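Local coordinates for pancreatic lipase related protein 2 (PDB 1W52), which probably hydrolyses ester bonds of galactolipids and triacylglycerols, releasing fatty acids, as a secreted lipase of the alpha/beta hydrolase superfamily, at residues C4-G9 with W30-V35; L41-N46 with S63-S68; N278-L283 with C306-H311; S345-G350 with D382-L387. One frame throughout, in Å; residues are numbered along the deposited sequence.

Interaction 1: C4-G9 with W30-V35; sequences CYTPLG and WSPEEV
With CG anti to its carbonyl carbon (chi1 -81°), Y5 sends its ring out from the strand to meet P32, while L8, whose CG is placed likewise (chi1 -43°), brings a methyl to CG of the same proline. The first segment is the turn of an N-terminal hairpin between strands 3-5 and 9-11: L8 and G9 both face Y5 across it, a classic beta bulge, and the C4-C10 disulfide ties its strands. The second is the start of helix 32-35, closed by a capping box. There S31 OG accepts from E34 N at 2.9 Å, and S31 N in turn donates weakly to E34 OE2. The hairpin grips this helix start by nonpolar packing. P32 CD lies over one face of the Y5 ring, 3.4 Å from the centroid and 24° off the normal, a CH-pi contact displaced toward the rim. P32 CG is also touched by L8 CD1 at 3.8 Å, so the proline meets both the ring and the leucine. A serine in place of Y5 would probably strip P32 CD of the ring face it lies on and open a gap between hairpin and helix start. T6 flanks the contact: its hydroxyl is engaged by R56, and its methyl, CG2, faces E33 at 3.8 Å from OE2. E129 of helix 116-141 touches both L8 and P32. At the far end of the tyrosine, OH comes to rest 3.1 Å from S31 CB.

Interaction 2: L41-N46 with S63-S68; sequences LYTNKN and SSNFQS
L41 meets F66 through one methyl branch: CG of each stands anti to its own backbone N (chi1 -171° and 174°), and L41 CD2 reaches F66 CB at 3.6 Å, coming obliquely to the ring. Two residues along the strand, T43 is turned so that OG1 faces N65 CB at 3.2 Å and CG2 leans toward the N65 backbone, the two side chains crossing at about a right angle. K45 begins with CG beside its backbone N and then runs extended, its methylenes passing along the N65 side chain until NZ makes a weak hydrogen bond to Q67 OE1 at 3.2 Å. Q67 is bent at chi2 (-143°), which brings its amide back toward K45. This is strand 38-43 of the central alpha/beta hydrolase sheet receiving the loop that leads from helix 59-62 to strand 72-76. N46 folds back on its own strand: ND2 donates to L41 O at 3.1 Å, in the carbonyl plane on a lone pair, and also bonds S49 O. The N44 amide is tied to E99 O and T101 N, and its plane is nearly parallel to that of Q67. Beyond L41, the F66 ring meets Y143 and packs on L137 and L141 of helix 116-141.

Interaction 3: N278-L283 with C306-H311; sequences NPDGFL and CPKMGH
F282 O and M309 N form the hydrogen bond that joins these two loops, 2.8 Å long and nearly straight (161° at the hydrogen). The N-H meets the oxygen almost head-on, the C=O...N angle being 160°, and M309 CB sits beside the same acceptor at 3.2 Å from F282 O. It belongs to a single beta bridge pairing L283 with K308; the pairing continues beyond the segment in a backbone bond between P307 and A284, just before strand 285-286. P307 O also receives a CA-H...O contact from L283 CA at 3.5 Å. Within the 278-283 turn, G281 N gives a weak bond to N278 O. K308 stretches out beyond CG past P279 O and alongside the D280 side chain, the two pointing the same way. Its NZ stands 3.7 Å from D280 OD1, a long salt bridge. The remaining packing is apolar. L283 lays CB and CD2 against C306 CB, each at 3.7 Å, and the C306 sulfur is committed to the C301 disulfide. F282 CB and M309 CB also meet. Past M309 the chain is fixed by R173, which donates to G310 O and H311 O, while both H311 ring nitrogens are satisfied, ND1 by Y272 and NE2 by E99. F282 rests on S274 and S275 of helix 257-277 and on L329 of strand 325-329, and M309 touches L329 and also F228 of strand 226-230.

Interaction 4: S345-G350 with D382-L387; sequences SITLAG and DSSYTL
T347 meets the 382-387 segment with every side-chain atom. CB lies 3.6 Å from S383 O. From there OG1, anti to the carbonyl carbon (chi1 -81°), reaches over to donate to S383 O at 3.1 Å, tilted 29° from the carbonyl plane, and passes close to S384 CB. The other branch, CG2, rests against the same S383 carbonyl and faces D382 OD2 at 4.1 Å. A valine here would probably keep the apolar contact but leave S383 O without this hydroxyl donor. The two segments run antiparallel within the PLAT domain, a beta-sandwich module, and carry on the pairing of strands 340-344 and 387-391, where L387 bonds V344. In the extension I346 N donates to Y385 O at 3.0 Å, from above the carbonyl plane (63°) and off the lone pairs. I346 O and L348 O take CA-H...O contacts from S384 CA and D382 CA, the latter at 3.2 Å. On the opposite side of the pair from T347, L348 CD1 touches the edge of the Y385 ring, 3.5 Å from CE1 and in its plane, while F375 stacks on that ring. The join thus combines a backbone bond, a hydroxyl bond and CA-H...O contacts, so the T347 hydroxyl adds a side-chain bond to the backbone pairing and probably helps hold the two chain segments together.

In the fold
From the N terminus the four contacts follow in series, none enclosing or crossing another. Interaction 1 closes the loop that carries the chain from the N-terminal hairpin to helix 32-35, and strand 38-43 follows at once. Interaction 2 then closes the excursion through strand 50-53 and helix 59-62, binding it back to the sheet. Much later, interaction 3 joins the exit of helix 257-277 to the loop before strand 325-329, around strand 285-286, one of the sheet's two outermost strands. Interaction 4 belongs to the PLAT domain, pairing chain that flanks strands 340-344 and 387-391. Its nearest atoms lie about 15 Å from those of interaction 3, whereas the centres of interactions 1 and 4 are about 67 Å apart.

Interaction 1: C4-G9 with W30-V35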
loop_
_atom_site.group_PDB
_atom_site.type_symbol
_atom_site.label_atom_id
_atom_site.label_comp_id
_atom_site.label_asym_id
_atom_site.label_seq_id
_atom_site.Cartn_x
_atom_site.Cartn_y
_atom_site.Cartn_z
ATOM N N CYS A 4 3.100 25.387 26.212
ATOM C CA CYS A 4 4.390 24.728 26.007
ATOM C C CYS A 4 4.518 23.505 26.819
ATOM O O CYS A 4 3.749 23.303 27.748
ATOM C CB CYS A 4 5.540 25.642 26.301
ATOM S SG CYS A 4 5.348 27.025 25.231
ATOM N N TYR A 5 5.483 22.672 26.457
ATOM C CA TYR A 5 5.675 21.438 27.181
ATOM C C TYR A 5 7.135 21.016 27.225
ATOM O O TYR A 5 7.964 21.453 26.392
ATOM C CB TYR A 5 4.834 20.316 26.573
ATOM C CG TYR A 5 3.362 20.258 26.973
ATOM C CD1 TYR A 5 2.972 19.758 28.208
ATOM C CD2 TYR A 5 2.354 20.663 26.074
ATOM C CE1 TYR A 5 1.635 19.680 28.542
ATOM C CE2 TYR A 5 1.022 20.590 26.404
ATOM C CZ TYR A 5 0.673 20.096 27.635
ATOM O OH TYR A 5 -0.648 20.006 27.956
ATOM N N THR A 6 7.370 20.136 28.217
ATOM C CA THR A 6 8.665 19.582 28.680
ATOM C C THR A 6 9.897 20.012 27.825
ATOM O O THR A 6 10.307 21.181 28.005
ATOM C CB THR A 6 8.519 18.009 28.951
ATOM O OG1 THR A 6 7.931 17.361 27.821
ATOM C CG2 THR A 6 7.507 17.679 30.073
ATOM N N PRO A 7 10.511 19.133 26.980
ATOM C CA PRO A 7 11.477 19.592 25.960
ATOM C C PRO A 7 10.911 19.745 24.552
ATOM O O PRO A 7 11.655 20.006 23.596
ATOM C CB PRO A 7 12.495 18.459 25.951
ATOM C CG PRO A 7 11.710 17.226 26.284
ATOM C CD PRO A 7 10.480 17.652 27.001
ATOM N N LEU A 8 9.602 19.570 24.423
ATOM C CA LEU A 8 8.964 19.478 23.119
ATOM C C LEU A 8 8.614 20.856 22.568
ATOM O O LEU A 8 8.316 21.012 21.388
ATOM C CB LEU A 8 7.715 18.620 23.225
ATOM C CG LEU A 8 7.831 17.343 24.046
ATOM C CD1 LEU A 8 6.471 16.651 24.016
ATOM C CD2 LEU A 8 8.916 16.452 23.533
ATOM N N GLY A 9 8.631 21.862 23.423
ATOM C CA GLY A 9 8.447 23.213 22.941
ATOM C C GLY A 9 7.002 23.630 22.984
ATOM O O GLY A 9 6.284 23.285 23.924
ATOM N N TRP A 30 -3.297 17.718 23.745
ATOM C CA TRP A 30 -3.290 17.256 25.117
ATOM C C TRP A 30 -1.885 17.397 25.657
ATOM O O TRP A 30 -1.042 18.015 25.035
ATOM C CB TRP A 30 -3.739 15.779 25.177
ATOM C CG TRP A 30 -5.233 15.609 25.193
ATOM C CD1 TRP A 30 -6.168 16.599 25.092
ATOM C CD2 TRP A 30 -5.963 14.398 25.351
ATOM N NE1 TRP A 30 -7.430 16.075 25.185
ATOM C CE2 TRP A 30 -7.330 14.722 25.345
ATOM C CE3 TRP A 30 -5.605 13.065 25.515
ATOM C CZ2 TRP A 30 -8.330 13.766 25.460
ATOM C CZ3 TRP A 30 -6.615 12.114 25.643
ATOM C CH2 TRP A 30 -7.956 12.478 25.615
ATOM N N SER A 31 -1.635 16.861 26.837
ATOM C CA SER A 31 -0.314 16.933 27.416
ATOM C C SER A 31 0.407 15.637 27.077
ATOM O O SER A 31 -0.248 14.624 26.881
ATOM C CB SER A 31 -0.433 17.075 28.925
ATOM O OG SER A 31 -0.847 15.843 29.504
ATOM N N PRO A 32 1.741 15.654 27.038
ATOM C CA PRO A 32 2.537 14.441 26.805
ATOM C C PRO A 32 2.148 13.298 27.681
ATOM O O PRO A 32 2.115 12.131 27.251
ATOM C CB PRO A 32 3.948 14.889 27.169
ATOM C CG PRO A 32 3.950 16.362 26.795
ATOM C CD PRO A 32 2.596 16.850 27.201
ATOM N N GLU A 33 1.871 13.674 28.918
ATOM C CA GLU A 33 1.492 12.753 29.988
ATOM C C GLU A 33 0.123 12.127 29.683
ATOM O O GLU A 33 -0.044 10.910 29.829
ATOM C CB GLU A 33 1.484 13.519 31.355
ATOM C CG GLU A 33 2.840 14.083 31.869
ATOM C CD GLU A 33 3.168 15.532 31.455
ATOM O OE1 GLU A 33 2.245 16.367 31.346
ATOM O OE2 GLU A 33 4.373 15.868 31.266
ATOM N N GLU A 34 -0.817 12.997 29.254
ATOM C CA GLU A 34 -2.232 12.674 28.884
ATOM C C GLU A 34 -2.338 11.732 27.658
ATOM O O GLU A 34 -3.199 10.826 27.630
ATOM C CB GLU A 34 -3.073 13.971 28.611
ATOM C CG GLU A 34 -3.520 14.758 29.862
ATOM C CD GLU A 34 -4.334 16.041 29.594
ATOM O OE1 GLU A 34 -5.516 16.070 29.999
ATOM O OE2 GLU A 34 -3.818 17.045 29.049
ATOM N N VAL A 35 -1.456 11.988 26.671
ATOM C CA VAL A 35 -1.193 11.141 25.474
ATOM C C VAL A 35 -0.428 9.808 25.724
ATOM O O VAL A 35 -0.662 8.818 24.995
ATOM C CB VAL A 35 -0.380 11.902 24.433
ATOM C CG1 VAL A 35 -0.255 11.108 23.181
ATOM C CG2 VAL A 35 -1.012 13.229 24.123
#

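Interaction 2: L41-N46 with S63-S68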
loop_
_atom_site.group_PDB
_atom_site.type_symbol
_atom_site.label_atom_id
_atom_site.label_comp_id
_atom_site.label_asym_id
_atom_site.label_seq_id
_atom_site.Cartn_x
_atom_site.Cartn_y
_atom_site.Cartn_z
ATOM N N LEU A 41 10.851 -1.001 21.729
ATOM C CA LEU A 41 12.030 -1.309 20.908
ATOM C C LEU A 41 12.221 -2.799 20.643
ATOM O O LEU A 41 12.340 -3.597 21.551
ATOM C CB LEU A 41 13.309 -0.698 21.494
ATOM C CG LEU A 41 14.572 -0.770 20.614
ATOM C CD1 LEU A 41 14.314 -0.742 19.130
ATOM C CD2 LEU A 41 15.460 0.388 20.894
ATOM N N TYR A 42 12.209 -3.133 19.370
ATOM C CA TYR A 42 12.402 -4.468 18.912
ATOM C C TYR A 42 13.652 -4.434 18.028
ATOM O O TYR A 42 13.858 -3.501 17.260
ATOM C CB TYR A 42 11.196 -4.911 18.102
ATOM C CG TYR A 42 9.900 -5.151 18.874
ATOM C CD1 TYR A 42 9.631 -6.398 19.413
ATOM C CD2 TYR A 42 8.898 -4.151 18.996
ATOM C CE1 TYR A 42 8.413 -6.648 20.097
ATOM C CE2 TYR A 42 7.678 -4.397 19.685
ATOM C CZ TYR A 42 7.446 -5.648 20.231
ATOM O OH TYR A 42 6.284 -5.953 20.915
ATOM N N THR A 43 14.491 -5.452 18.192
ATOM C CA THR A 43 15.758 -5.637 17.466
ATOM C C THR A 43 15.968 -7.129 17.312
ATOM O O THR A 43 15.344 -7.911 18.026
ATOM C CB THR A 43 16.967 -5.093 18.248
ATOM O OG1 THR A 43 16.843 -5.453 19.635
ATOM C CG2 THR A 43 17.025 -3.569 18.226
ATOM N N ASN A 44 16.876 -7.535 16.426
ATOM C CA ASN A 44 16.937 -8.949 16.063
ATOM C C ASN A 44 17.336 -9.727 17.294
ATOM O O ASN A 44 17.046 -10.910 17.407
ATOM C CB ASN A 44 17.908 -9.218 14.934
ATOM C CG ASN A 44 17.728 -8.293 13.801
ATOM O OD1 ASN A 44 18.083 -7.134 13.900
ATOM N ND2 ASN A 44 17.183 -8.783 12.709
ATOM N N LYS A 45 17.982 -9.027 18.223
ATOM C CA LYS A 45 18.400 -9.594 19.494
ATOM C C LYS A 45 17.165 -10.019 20.294
ATOM O O LYS A 45 17.081 -11.174 20.725
ATOM C CB LYS A 45 19.272 -8.577 20.243
ATOM C CG LYS A 45 20.538 -8.111 19.433
ATOM C CD LYS A 45 21.315 -6.928 20.078
ATOM C CE LYS A 45 22.719 -6.705 19.436
ATOM N NZ LYS A 45 23.277 -5.298 19.604
ATOM N N ASN A 46 16.203 -9.094 20.437
ATOM C CA ASN A 46 14.894 -9.343 21.093
ATOM C C ASN A 46 13.662 -9.157 20.201
ATOM O O ASN A 46 13.008 -8.118 20.248
ATOM C CB ASN A 46 14.719 -8.442 22.320
ATOM C CG ASN A 46 14.671 -6.964 21.973
ATOM O OD1 ASN A 46 15.670 -6.371 21.564
ATOM N ND2 ASN A 46 13.509 -6.359 22.157
ATOM N N SER A 63 21.571 1.375 27.332
ATOM C CA SER A 63 21.512 0.067 27.986
ATOM C C SER A 63 20.603 -0.897 27.267
ATOM O O SER A 63 20.385 -2.011 27.740
ATOM C CB SER A 63 21.083 0.203 29.445
ATOM O OG SER A 63 19.878 0.928 29.584
ATOM N N SER A 64 20.078 -0.469 26.119
ATOM C CA SER A 64 19.196 -1.298 25.261
ATOM C C SER A 64 19.870 -1.832 23.995
ATOM O O SER A 64 20.916 -1.315 23.547
ATOM C CB SER A 64 17.975 -0.493 24.825
ATOM O OG SER A 64 18.363 0.627 24.042
ATOM N N ASN A 65 19.217 -2.817 23.388
ATOM C CA ASN A 65 19.766 -3.530 22.238
ATOM C C ASN A 65 19.831 -2.696 20.971
ATOM O O ASN A 65 20.359 -3.137 19.944
ATOM C CB ASN A 65 18.966 -4.795 21.967
ATOM C CG ASN A 65 19.040 -5.769 23.105
ATOM O OD1 ASN A 65 18.945 -5.391 24.258
ATOM N ND2 ASN A 65 19.217 -7.033 22.790
ATOM N N PHE A 66 19.298 -1.489 21.037
ATOM C CA PHE A 66 19.394 -0.592 19.912
ATOM C C PHE A 66 20.815 -0.645 19.372
ATOM O O PHE A 66 21.738 -0.589 20.149
ATOM C CB PHE A 66 19.040 0.823 20.352
ATOM C CG PHE A 66 19.248 1.876 19.289
ATOM C CD1 PHE A 66 20.410 2.608 19.239
ATOM C CD2 PHE A 66 18.275 2.145 18.368
ATOM C CE1 PHE A 66 20.585 3.562 18.280
ATOM C CE2 PHE A 66 18.460 3.119 17.411
ATOM C CZ PHE A 66 19.606 3.822 17.367
ATOM N N GLN A 67 20.967 -0.739 18.049
ATOM C CA GLN A 67 22.261 -0.854 17.370
ATOM C C GLN A 67 22.495 0.343 16.453
ATOM O O GLN A 67 21.917 0.430 15.377
ATOM C CB GLN A 67 22.384 -2.181 16.583
ATOM C CG GLN A 67 21.086 -2.802 16.031
ATOM C CD GLN A 67 21.026 -4.362 16.086
ATOM O OE1 GLN A 67 21.381 -4.956 17.096
ATOM N NE2 GLN A 67 20.548 -5.004 15.006
ATOM N N SER A 68 23.366 1.259 16.874
ATOM C CA SER A 68 23.633 2.471 16.088
ATOM C C SER A 68 24.203 2.172 14.705
ATOM O O SER A 68 24.229 3.033 13.833
ATOM C CB SER A 68 24.575 3.408 16.844
ATOM O OG SER A 68 25.910 2.946 16.710
#

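Interaction 3: N278-L283 with C306-H311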
loop_
_atom_site.group_PDB
_atom_site.type_symbol
_atom_site.label_atom_id
_atom_site.label_comp_id
_atom_site.label_asym_id
_atom_site.label_seq_id
_atom_site.Cartn_x
_atom_site.Cartn_y
_atom_site.Cartn_z
ATOM N N ASN A 278 7.273 -10.203 1.045
ATOM C CA ASN A 278 6.916 -10.636 -0.285
ATOM C C ASN A 278 7.178 -9.588 -1.284
ATOM O O ASN A 278 6.324 -9.300 -2.113
ATOM C CB ASN A 278 5.429 -10.961 -0.343
ATOM C CG ASN A 278 5.074 -12.161 0.498
ATOM O OD1 ASN A 278 5.326 -13.285 0.080
ATOM N ND2 ASN A 278 4.505 -11.935 1.688
ATOM N N PRO A 279 8.378 -9.055 -1.254
ATOM C CA PRO A 279 8.714 -7.850 -2.032
ATOM C C PRO A 279 8.174 -7.876 -3.459
ATOM O O PRO A 279 7.687 -6.872 -3.948
ATOM C CB PRO A 279 10.241 -7.895 -2.090
ATOM C CG PRO A 279 10.655 -9.300 -1.446
ATOM C CD PRO A 279 9.527 -9.643 -0.540
ATOM N N ASP A 280 8.268 -9.027 -4.126
ATOM C CA ASP A 280 7.950 -9.116 -5.559
ATOM C C ASP A 280 6.458 -9.178 -5.762
ATOM O O ASP A 280 5.975 -9.480 -6.857
ATOM C CB ASP A 280 8.601 -10.358 -6.192
ATOM C CG ASP A 280 10.136 -10.323 -6.110
ATOM O OD1 ASP A 280 10.761 -9.348 -6.649
ATOM O OD2 ASP A 280 10.787 -11.232 -5.511
ATOM N N GLY A 281 5.730 -8.899 -4.691
ATOM C CA GLY A 281 4.335 -9.235 -4.618
ATOM C C GLY A 281 3.421 -8.126 -5.071
ATOM O O GLY A 281 2.213 -8.352 -5.285
ATOM N N PHE A 282 3.992 -6.930 -5.201
ATOM C CA PHE A 282 3.195 -5.725 -5.378
ATOM C C PHE A 282 3.949 -4.764 -6.232
ATOM O O PHE A 282 4.380 -3.737 -5.748
ATOM C CB PHE A 282 2.889 -5.040 -4.045
ATOM C CG PHE A 282 2.347 -5.947 -2.966
ATOM C CD1 PHE A 282 1.018 -5.942 -2.641
ATOM C CD2 PHE A 282 3.189 -6.750 -2.206
ATOM C CE1 PHE A 282 0.541 -6.744 -1.589
ATOM C CE2 PHE A 282 2.686 -7.566 -1.141
ATOM C CZ PHE A 282 1.378 -7.565 -0.861
ATOM N N LEU A 283 4.121 -5.093 -7.496
ATOM C CA LEU A 283 4.858 -4.223 -8.380
ATOM C C LEU A 283 3.981 -3.128 -8.926
ATOM O O LEU A 283 3.013 -3.390 -9.587
ATOM C CB LEU A 283 5.409 -5.004 -9.557
ATOM C CG LEU A 283 6.546 -6.041 -9.381
ATOM C CD1 LEU A 283 6.121 -7.373 -8.689
ATOM C CD2 LEU A 283 7.095 -6.326 -10.762
ATOM N N CYS A 306 9.793 -2.484 -12.329
ATOM C CA CYS A 306 8.683 -1.830 -11.655
ATOM C C CYS A 306 9.156 -1.624 -10.241
ATOM O O CYS A 306 9.842 -2.503 -9.700
ATOM C CB CYS A 306 7.421 -2.720 -11.588
ATOM S SG CYS A 306 6.336 -2.896 -13.048
ATOM N N PRO A 307 8.781 -0.515 -9.613
ATOM C CA PRO A 307 9.112 -0.329 -8.200
ATOM C C PRO A 307 8.372 -1.379 -7.411
ATOM O O PRO A 307 7.285 -1.771 -7.826
ATOM C CB PRO A 307 8.572 1.053 -7.884
ATOM C CG PRO A 307 7.539 1.294 -8.925
ATOM C CD PRO A 307 8.023 0.615 -10.160
ATOM N N LYS A 308 8.930 -1.848 -6.306
ATOM C CA LYS A 308 8.189 -2.756 -5.466
ATOM C C LYS A 308 7.435 -1.895 -4.467
ATOM O O LYS A 308 8.058 -1.112 -3.775
ATOM C CB LYS A 308 9.138 -3.738 -4.807
ATOM C CG LYS A 308 9.833 -4.650 -5.858
ATOM C CD LYS A 308 11.094 -5.348 -5.329
ATOM C CE LYS A 308 12.027 -5.910 -6.448
ATOM N NZ LYS A 308 13.150 -6.713 -5.806
ATOM N N MET A 309 6.096 -1.978 -4.442
ATOM C CA MET A 309 5.267 -1.130 -3.567
ATOM C C MET A 309 5.372 -1.722 -2.216
ATOM O O MET A 309 5.413 -2.909 -2.055
ATOM C CB MET A 309 3.802 -1.151 -3.975
ATOM C CG MET A 309 2.889 -0.326 -3.067
ATOM S SD MET A 309 1.067 -0.473 -3.247
ATOM C CE MET A 309 0.817 -1.655 -2.036
ATOM N N GLY A 310 5.482 -0.914 -1.208
ATOM C CA GLY A 310 5.782 -1.513 0.055
ATOM C C GLY A 310 7.144 -1.198 0.601
ATOM O O GLY A 310 7.759 -0.172 0.345
ATOM N N HIS A 311 7.579 -2.112 1.440
ATOM C CA HIS A 311 8.862 -2.054 2.118
ATOM C C HIS A 311 10.034 -1.783 1.189
ATOM O O HIS A 311 10.866 -0.949 1.522
ATOM C CB HIS A 311 9.102 -3.374 2.811
ATOM C CG HIS A 311 9.985 -3.258 3.990
ATOM N ND1 HIS A 311 9.640 -2.512 5.093
ATOM C CD2 HIS A 311 11.217 -3.756 4.232
ATOM C CE1 HIS A 311 10.613 -2.584 5.986
ATOM N NE2 HIS A 311 11.574 -3.344 5.492
#

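Interaction 4: S345-G350 with D382-L387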
loop_
_atom_site.group_PDB
_atom_site.type_symbol
_atom_site.label_atom_id
_atom_site.label_comp_id
_atom_site.label_asym_id
_atom_site.label_seq_id
_atom_site.Cartn_x
_atom_site.Cartn_y
_atom_site.Cartn_z
ATOM N N SER A 345 -3.187 -12.138 -25.038
ATOM C CA SER A 345 -3.779 -11.930 -26.349
ATOM C C SER A 345 -4.353 -13.226 -26.865
ATOM O O SER A 345 -3.852 -14.314 -26.532
ATOM C CB SER A 345 -2.755 -11.410 -27.354
ATOM O OG SER A 345 -1.889 -10.457 -26.753
ATOM N N ILE A 346 -5.421 -13.073 -27.660
ATOM C CA ILE A 346 -6.046 -14.152 -28.423
ATOM C C ILE A 346 -6.563 -13.562 -29.751
ATOM O O ILE A 346 -7.410 -12.678 -29.750
ATOM C CB ILE A 346 -7.152 -14.868 -27.576
ATOM C CG1 ILE A 346 -6.483 -15.892 -26.629
ATOM C CG2 ILE A 346 -8.152 -15.557 -28.474
ATOM C CD1 ILE A 346 -7.374 -16.665 -25.632
ATOM N N THR A 347 -5.968 -14.019 -30.858
ATOM C CA THR A 347 -6.434 -13.754 -32.222
ATOM C C THR A 347 -7.273 -14.935 -32.680
ATOM O O THR A 347 -6.882 -16.098 -32.499
ATOM C CB THR A 347 -5.236 -13.570 -33.197
ATOM O OG1 THR A 347 -4.707 -12.244 -33.098
ATOM C CG2 THR A 347 -5.683 -13.668 -34.661
ATOM N N LEU A 348 -8.416 -14.642 -33.292
ATOM C CA LEU A 348 -9.390 -15.689 -33.587
ATOM C C LEU A 348 -9.094 -16.410 -34.892
ATOM O O LEU A 348 -8.119 -16.109 -35.582
ATOM C CB LEU A 348 -10.815 -15.123 -33.570
ATOM C CG LEU A 348 -11.346 -14.867 -32.151
ATOM C CD1 LEU A 348 -12.759 -14.358 -32.231
ATOM C CD2 LEU A 348 -11.285 -16.112 -31.232
ATOM N N ALA A 349 -9.922 -17.396 -35.197
ATOM C CA ALA A 349 -9.786 -18.142 -36.427
ATOM C C ALA A 349 -11.164 -18.639 -36.859
ATOM O O ALA A 349 -12.185 -18.219 -36.298
ATOM C CB ALA A 349 -8.814 -19.290 -36.215
ATOM N N GLY A 350 -11.186 -19.486 -37.889
ATOM C CA GLY A 350 -12.385 -20.202 -38.309
ATOM C C GLY A 350 -13.113 -19.608 -39.505
ATOM O O GLY A 350 -12.513 -18.905 -40.335
ATOM N N ASP A 382 -9.953 -14.455 -37.706
ATOM C CA ASP A 382 -8.670 -13.753 -37.701
ATOM C C ASP A 382 -8.752 -12.238 -37.488
ATOM O O ASP A 382 -8.611 -11.438 -38.421
ATOM C CB ASP A 382 -7.843 -14.167 -38.919
ATOM C CG ASP A 382 -7.204 -15.536 -38.725
ATOM O OD1 ASP A 382 -7.847 -16.558 -39.068
ATOM O OD2 ASP A 382 -6.081 -15.684 -38.190
ATOM N N SER A 383 -9.000 -11.892 -36.220
ATOM C CA SER A 383 -8.931 -10.526 -35.703
ATOM C C SER A 383 -7.875 -10.515 -34.573
ATOM O O SER A 383 -6.689 -10.721 -34.855
ATOM C CB SER A 383 -10.317 -10.048 -35.241
ATOM O OG SER A 383 -10.960 -11.023 -34.437
ATOM N N SER A 384 -8.284 -10.296 -33.322
ATOM C CA SER A 384 -7.373 -10.303 -32.162
ATOM C C SER A 384 -8.038 -9.650 -30.963
ATOM O O SER A 384 -8.842 -8.724 -31.121
ATOM C CB SER A 384 -6.029 -9.609 -32.429
ATOM O OG SER A 384 -6.201 -8.232 -32.684
ATOM N N TYR A 385 -7.650 -10.103 -29.770
ATOM C CA TYR A 385 -8.395 -9.822 -28.543
ATOM C C TYR A 385 -7.547 -10.080 -27.262
ATOM O O TYR A 385 -7.530 -11.210 -26.737
ATOM C CB TYR A 385 -9.713 -10.657 -28.525
ATOM C CG TYR A 385 -10.767 -10.319 -29.622
ATOM C CD1 TYR A 385 -11.430 -11.337 -30.326
ATOM C CD2 TYR A 385 -11.111 -8.982 -29.936
ATOM C CE1 TYR A 385 -12.381 -11.032 -31.320
ATOM C CE2 TYR A 385 -12.063 -8.682 -30.928
ATOM C CZ TYR A 385 -12.691 -9.713 -31.610
ATOM O OH TYR A 385 -13.631 -9.436 -32.576
ATOM N N THR A 386 -6.862 -9.025 -26.778
ATOM C CA THR A 386 -6.058 -9.079 -25.531
ATOM C C THR A 386 -6.773 -8.573 -24.279
ATOM O O THR A 386 -7.749 -7.813 -24.352
ATOM C CB THR A 386 -4.743 -8.247 -25.631
ATOM O OG1 THR A 386 -5.007 -6.954 -26.166
ATOM C CG2 THR A 386 -3.808 -8.807 -26.592
ATOM N N LEU A 387 -6.215 -8.957 -23.128
ATOM C CA LEU A 387 -6.636 -8.446 -21.814
ATOM C C LEU A 387 -5.641 -8.789 -20.662
ATOM O O LEU A 387 -5.296 -9.955 -20.431
ATOM C CB LEU A 387 -8.053 -8.938 -21.457
ATOM C CG LEU A 387 -8.686 -8.395 -20.160
ATOM C CD1 LEU A 387 -9.469 -7.093 -20.390
ATOM C CD2 LEU A 387 -9.543 -9.475 -19.507
#